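Local coordinates for protein peruvianin-I (Thevetia peruviana, PDB 6ORM) that acts as a cysteine peptidase of plant latex, though it is a germin-like protein of the cupin superfamily, at residues 25-30 with 34-39; 85-90 with 107-112. All coordinates share one frame; numbering follows the deposited sequence.

Overall arrangement
Both contacts lie at the surface and each rests on a single pair of side chains, but their chemistry differs. Interaction 1 (25-30 with 34-39) is polar: a long ion pair, bridged by a water, within the loop region before strand 38-39. Interaction 2 (85-90 with 107-112) is aromatic and joins two strands of the cupin domain, 87-89 and 104-109, that do not bond directly but share strand 135-139 as a neighbour. They share no element, lie on opposite sides of the chain's centre, and have centres about 35 Å apart. Segments of both also meet the second subunit, Phe37 of each subunit meeting Phe108 of the other edge-to-face.

Interaction 1: 25-30 with 34-39; sequences PCRNPA and SDDFIY
Arg27 and Asp36 meet through a long salt bridge, with NH1 of Arg27 3.7 Å from OD1 of Asp36. The carboxylate oxygen lies at the edge of the guanidinium, in its plane, but the planes of the two groups are 70° apart and NH1 to OD1 is the single approach, so the bridge is one-pronged rather than bidentate. In Arg27 CG lies beside the backbone N, the chain runs straight at chi2 and then bends at chi3 (-128°), which swings the guanidinium across the gap to the acid.

Water completes the link. One molecule accepts from NH2 of Arg27 at 3.0 Å and donates to OD1 of Asp36 at 2.9 Å, also in the guanidinium plane. OD1 thus faces both the direct ion pair and the bridging water, while the other oxygen, OD2, accepts a hydrogen bond from the backbone N of Thr33, which ties the carboxylate to its own turn and is likely to limit its swing toward the arginine.

Local hydrogen bonds shape each side. From side chain to backbone, OD1 of Asn28 accepts from N of Ala30 at 3.0 Å, an Asx turn in which the donor sits well above the carbonyl plane. In the other segment a backbone bond runs from N of Phe37 to O of Ser34 at 3.1 Å, closing the short 3-10 turn that carries Asp36.

The pair therefore connects a loop to the 3-10 turn just ahead of strand 38-39. Next to Arg27, Cys26 is joined to Cys11 by a disulfide, and Arg27 itself pairs through its backbone with Leu12. Beyond the turn, Ile38 and Tyr39 form an antiparallel ladder with a strand of the second subunit, carrying the sheet across the interface.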
loop_
_atom_site.group_PDB
_atom_site.type_symbol
_atom_site.label_atom_id
_atom_site.label_comp_id
_atom_site.label_asym_id
_atom_site.label_seq_id
_atom_site.Cartn_x
_atom_site.Cartn_y
_atom_site.Cartn_z
ATOM N N PRO A 25 -0.665 -16.695 10.518
ATOM C CA PRO A 25 0.340 -16.588 11.576
ATOM C C PRO A 25 1.599 -17.331 11.162
ATOM O O PRO A 25 1.589 -18.174 10.260
ATOM C CB PRO A 25 -0.324 -17.245 12.793
ATOM C CG PRO A 25 -1.518 -17.955 12.287
ATOM C CD PRO A 25 -1.848 -17.478 10.912
ATOM N N CYS A 26 2.699 -17.009 11.826
ATOM C CA CYS A 26 3.986 -17.527 11.406
ATOM C C CYS A 26 4.572 -18.463 12.452
ATOM O O CYS A 26 4.242 -18.401 13.640
ATOM C CB CYS A 26 4.970 -16.389 11.131
ATOM S SG CYS A 26 4.307 -15.049 10.140
ATOM N N ARG A 27 5.442 -19.349 11.981
ATOM C CA ARG A 27 6.317 -20.101 12.860
ATOM C C ARG A 27 7.454 -19.208 13.340
ATOM O O ARG A 27 7.743 -18.158 12.760
ATOM C CB ARG A 27 6.852 -21.339 12.150
ATOM C CG ARG A 27 5.747 -22.234 11.629
ATOM C CD ARG A 27 6.301 -23.480 10.985
ATOM N NE ARG A 27 5.748 -23.677 9.652
ATOM C CZ ARG A 27 6.455 -24.101 8.613
ATOM N NH1 ARG A 27 7.742 -24.385 8.755
ATOM N NH2 ARG A 27 5.874 -24.251 7.435
ATOM N N ASN A 28 8.103 -19.640 14.416
ATOM C CA ASN A 28 9.252 -18.940 14.973
ATOM C C ASN A 28 10.353 -18.827 13.924
ATOM O O ASN A 28 10.935 -19.843 13.526
ATOM C CB ASN A 28 9.755 -19.679 16.215
ATOM C CG ASN A 28 10.868 -18.940 16.937
ATOM O OD1 ASN A 28 11.422 -17.963 16.432
ATOM N ND2 ASN A 28 11.193 -19.404 18.137
ATOM N N PRO A 29 10.673 -17.611 13.465
ATOM C CA PRO A 29 11.690 -17.467 12.408
ATOM C C PRO A 29 13.048 -18.019 12.796
ATOM O O PRO A 29 13.827 -18.385 11.907
ATOM C CB PRO A 29 11.752 -15.950 12.170
ATOM C CG PRO A 29 10.537 -15.382 12.826
ATOM C CD PRO A 29 10.146 -16.314 13.922
ATOM N N ALA A 30 13.353 -18.100 14.094
ATOM C CA ALA A 30 14.611 -18.688 14.533
ATOM C C ALA A 30 14.692 -20.172 14.208
ATOM O O ALA A 30 15.795 -20.728 14.172
ATOM C CB ALA A 30 14.800 -18.469 16.036
ATOM N N SER A 34 17.273 -23.810 5.742
ATOM C CA SER A 34 17.372 -23.703 4.288
ATOM C C SER A 34 16.239 -24.441 3.583
ATOM O O SER A 34 15.721 -23.968 2.564
ATOM C CB SER A 34 18.726 -24.227 3.814
ATOM O OG SER A 34 19.784 -23.448 4.345
ATOM N N ASP A 35 15.842 -25.605 4.110
ATOM C CA ASP A 35 14.805 -26.408 3.466
ATOM C C ASP A 35 13.472 -25.681 3.377
ATOM O O ASP A 35 12.649 -26.021 2.520
ATOM C CB ASP A 35 14.599 -27.722 4.225
ATOM C CG ASP A 35 15.752 -28.688 4.054
ATOM O OD1 ASP A 35 16.386 -28.671 2.981
ATOM O OD2 ASP A 35 16.013 -29.479 4.987
ATOM N N ASP A 36 13.240 -24.686 4.234
ATOM C CA ASP A 36 11.968 -23.977 4.243
ATOM C C ASP A 36 11.809 -23.019 3.072
ATOM O O ASP A 36 10.695 -22.542 2.833
ATOM C CB ASP A 36 11.812 -23.205 5.552
ATOM C CG ASP A 36 11.639 -24.118 6.747
ATOM O OD1 ASP A 36 10.774 -25.016 6.691
ATOM O OD2 ASP A 36 12.374 -23.940 7.742
ATOM N N PHE A 37 12.874 -22.737 2.329
ATOM C CA PHE A 37 12.827 -21.736 1.275
ATOM C C PHE A 37 12.882 -22.345 -0.116
ATOM O O PHE A 37 12.911 -21.607 -1.106
ATOM C CB PHE A 37 13.951 -20.719 1.488
ATOM C CG PHE A 37 13.825 -19.970 2.786
ATOM C CD1 PHE A 37 13.022 -18.846 2.874
ATOM C CD2 PHE A 37 14.471 -20.416 3.929
ATOM C CE1 PHE A 37 12.883 -18.164 4.068
ATOM C CE2 PHE A 37 14.337 -19.737 5.129
ATOM C CZ PHE A 37 13.541 -18.608 5.196
ATOM N N ILE A 38 12.892 -23.670 -0.211
ATOM C CA ILE A 38 12.748 -24.383 -1.471
ATOM C C ILE A 38 11.359 -25.010 -1.503
ATOM O O ILE A 38 10.808 -25.397 -0.466
ATOM C CB ILE A 38 13.853 -25.449 -1.640
ATOM C CG1 ILE A 38 13.797 -26.088 -3.030
ATOM C CG2 ILE A 38 13.753 -26.506 -0.553
ATOM C CD1 ILE A 38 14.875 -27.127 -3.265
ATOM N N TYR A 39 10.773 -25.075 -2.697
ATOM C CA TYR A 39 9.530 -25.808 -2.904
ATOM C C TYR A 39 9.662 -26.641 -4.168
ATOM O O TYR A 39 10.007 -26.111 -5.228
ATOM C CB TYR A 39 8.320 -24.873 -3.009
ATOM C CG TYR A 39 7.009 -25.621 -3.124
ATOM C CD1 TYR A 39 6.429 -26.215 -2.009
ATOM C CD2 TYR A 39 6.361 -25.746 -4.348
ATOM C CE1 TYR A 39 5.236 -26.905 -2.106
ATOM C CE2 TYR A 39 5.167 -26.434 -4.454
ATOM C CZ TYR A 39 4.610 -27.012 -3.331
ATOM O OH TYR A 39 3.422 -27.700 -3.429
HETATM O O HOH W 1 8.140 -24.769 5.525
#

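Interaction 2: 85-90 with 107-112; sequences TQFRTN and GFYSTN
Phe87 lays the CD1-CE1 side of its ring against the hydroxyl end of Tyr109. CE1 of Phe87 comes within 3.3 Å of OH of Tyr109 and 3.8 Å of its CE1, while CD1 of Phe87 reaches the same tyrosine CE1 at 4.0 Å. The rings meet obliquely, centroids 5.9 Å apart and planes at 67°. CB of Phe87 does not point at the tyrosine; CG beside the backbone N (chi1 -60°) brings the end of the ring nearer to it.

No main-chain bond joins the two segments. Strand 87-89 bonds to 159-162 and, on its own account, to 135-139, which pairs with 104-109, so in this cupin beta-barrel the rings reach over an intervening strand; the closest CA atoms, those of Phe87 and Phe108, are 9.0 Å apart. Val161 and Met164 also pack on Phe87, whereas Phe136, Met134 and Leu116 border Tyr109, and Gln159 of the fourth subunit touches the tyrosine too. Were Tyr109 an alanine, CE1 and CD1 of Phe87 would probably lose their aromatic neighbour, leaving the phenyl ring held mainly by Val161 and Met164.

Polar bonds brace the backbone beside each ring. NE of Arg88 donates to O of Thr85 at 2.6 Å, in the carbonyl plane on a lone pair, and OG1 of Thr85 bonds to O of Gln86 at 2.8 Å. Just past Tyr109, OG of Ser110 accepts from N of Asn112 at 3.1 Å in an ST turn, and OG1 of Thr111 is hydrogen-bonded to Asp9 of the second subunit.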
loop_
_atom_site.group_PDB
_atom_site.type_symbol
_atom_site.label_atom_id
_atom_site.label_comp_id
_atom_site.label_asym_id
_atom_site.label_seq_id
_atom_site.Cartn_x
_atom_site.Cartn_y
_atom_site.Cartn_z
ATOM N N THR A 85 -9.404 -23.331 -20.010
ATOM C CA THR A 85 -9.570 -22.923 -18.624
ATOM C C THR A 85 -10.989 -22.490 -18.298
ATOM O O THR A 85 -11.302 -22.306 -17.117
ATOM C CB THR A 85 -8.632 -21.758 -18.300
ATOM O OG1 THR A 85 -8.971 -20.641 -19.132
ATOM C CG2 THR A 85 -7.184 -22.147 -18.554
ATOM N N GLN A 86 -11.837 -22.305 -19.316
ATOM C CA GLN A 86 -13.108 -21.600 -19.187
ATOM C C GLN A 86 -12.778 -20.152 -18.835
ATOM O O GLN A 86 -11.606 -19.758 -18.845
ATOM C CB GLN A 86 -14.031 -22.239 -18.140
ATOM C CG GLN A 86 -14.039 -23.772 -18.141
ATOM C CD GLN A 86 -14.508 -24.380 -19.449
ATOM O OE1 GLN A 86 -15.704 -24.551 -19.676
ATOM N NE2 GLN A 86 -13.561 -24.726 -20.316
ATOM N N PHE A 87 -13.789 -19.329 -18.590
ATOM C CA PHE A 87 -13.548 -17.942 -18.217
ATOM C C PHE A 87 -13.265 -17.849 -16.722
ATOM O O PHE A 87 -14.063 -18.310 -15.901
ATOM C CB PHE A 87 -14.742 -17.076 -18.610
ATOM C CG PHE A 87 -15.028 -17.093 -20.085
ATOM C CD1 PHE A 87 -14.146 -16.505 -20.979
ATOM C CD2 PHE A 87 -16.166 -17.705 -20.579
ATOM C CE1 PHE A 87 -14.401 -16.518 -22.339
ATOM C CE2 PHE A 87 -16.430 -17.718 -21.936
ATOM C CZ PHE A 87 -15.543 -17.127 -22.819
ATOM N N ARG A 88 -12.129 -17.244 -16.371
ATOM C CA ARG A 88 -11.676 -17.218 -14.989
ATOM C C ARG A 88 -11.177 -15.826 -14.625
ATOM O O ARG A 88 -10.854 -15.010 -15.491
ATOM C CB ARG A 88 -10.570 -18.259 -14.745
ATOM C CG ARG A 88 -11.079 -19.696 -14.746
ATOM C CD ARG A 88 -9.995 -20.698 -14.375
ATOM N NE ARG A 88 -10.396 -22.060 -14.718
ATOM C CZ ARG A 88 -10.554 -23.039 -13.834
ATOM N NH1 ARG A 88 -10.329 -22.813 -12.545
ATOM N NH2 ARG A 88 -10.933 -24.245 -14.235
ATOM N N THR A 89 -11.123 -15.570 -13.318
ATOM C CA THR A 89 -10.516 -14.368 -12.773
ATOM C C THR A 89 -9.522 -14.739 -11.681
ATOM O O THR A 89 -9.636 -15.787 -11.039
ATOM C CB THR A 89 -11.558 -13.401 -12.177
ATOM O OG1 THR A 89 -12.195 -14.016 -11.048
ATOM C CG2 THR A 89 -12.605 -13.014 -13.217
ATOM N N ASN A 90 -8.537 -13.863 -11.489
ATOM C CA ASN A 90 -7.694 -13.863 -10.300
ATOM C C ASN A 90 -8.027 -12.600 -9.519
ATOM O O ASN A 90 -7.483 -11.524 -9.815
ATOM C CB ASN A 90 -6.209 -13.905 -10.668
ATOM C CG ASN A 90 -5.837 -15.167 -11.422
ATOM O OD1 ASN A 90 -5.502 -15.118 -12.606
ATOM N ND2 ASN A 90 -5.896 -16.306 -10.741
ATOM N N GLY A 107 -6.232 -14.770 -23.557
ATOM C CA GLY A 107 -6.894 -13.484 -23.673
ATOM C C GLY A 107 -7.531 -13.033 -22.378
ATOM O O GLY A 107 -7.837 -13.841 -21.498
ATOM N N PHE A 108 -7.728 -11.716 -22.273
ATOM C CA PHE A 108 -8.501 -11.123 -21.191
ATOM C C PHE A 108 -9.441 -10.067 -21.758
ATOM O O PHE A 108 -9.224 -9.532 -22.847
ATOM C CB PHE A 108 -7.598 -10.519 -20.096
ATOM C CG PHE A 108 -6.982 -9.189 -20.458
ATOM C CD1 PHE A 108 -7.654 -8.000 -20.212
ATOM C CD2 PHE A 108 -5.715 -9.129 -21.012
ATOM C CE1 PHE A 108 -7.086 -6.779 -20.539
ATOM C CE2 PHE A 108 -5.138 -7.910 -21.339
ATOM C CZ PHE A 108 -5.826 -6.734 -21.100
ATOM N N TYR A 109 -10.503 -9.782 -21.002
ATOM C CA TYR A 109 -11.486 -8.761 -21.345
ATOM C C TYR A 109 -11.320 -7.559 -20.422
ATOM O O TYR A 109 -11.194 -7.723 -19.204
ATOM C CB TYR A 109 -12.914 -9.303 -21.229
ATOM C CG TYR A 109 -13.191 -10.528 -22.069
ATOM C CD1 TYR A 109 -12.827 -11.793 -21.626
ATOM C CD2 TYR A 109 -13.825 -10.422 -23.301
ATOM C CE1 TYR A 109 -13.082 -12.917 -22.388
ATOM C CE2 TYR A 109 -14.085 -11.542 -24.070
ATOM C CZ TYR A 109 -13.708 -12.786 -23.607
ATOM O OH TYR A 109 -13.962 -13.906 -24.366
ATOM N N SER A 110 -11.323 -6.361 -21.001
ATOM C CA SER A 110 -11.249 -5.150 -20.203
ATOM C C SER A 110 -12.618 -4.808 -19.613
ATOM O O SER A 110 -13.642 -5.408 -19.948
ATOM C CB SER A 110 -10.726 -3.986 -21.042
ATOM O OG SER A 110 -11.751 -3.436 -21.851
ATOM N N THR A 111 -12.629 -3.812 -18.729
ATOM C CA THR A 111 -13.873 -3.313 -18.158
ATOM C C THR A 111 -14.581 -2.321 -19.072
ATOM O O THR A 111 -15.615 -1.769 -18.680
ATOM C CB THR A 111 -13.611 -2.659 -16.797
ATOM O OG1 THR A 111 -12.680 -1.581 -16.953
ATOM C CG2 THR A 111 -13.052 -3.681 -15.806
ATOM N N ASN A 112 -14.039 -2.059 -20.259
ATOM C CA ASN A 112 -14.649 -1.149 -21.227
ATOM C C ASN A 112 -15.385 -1.989 -22.267
ATOM O O ASN A 112 -14.837 -2.335 -23.313
ATOM C CB ASN A 112 -13.598 -0.249 -21.864
ATOM C CG ASN A 112 -14.203 0.801 -22.771
ATOM O OD1 ASN A 112 -15.411 1.030 -22.751
ATOM N ND2 ASN A 112 -13.364 1.448 -23.573
#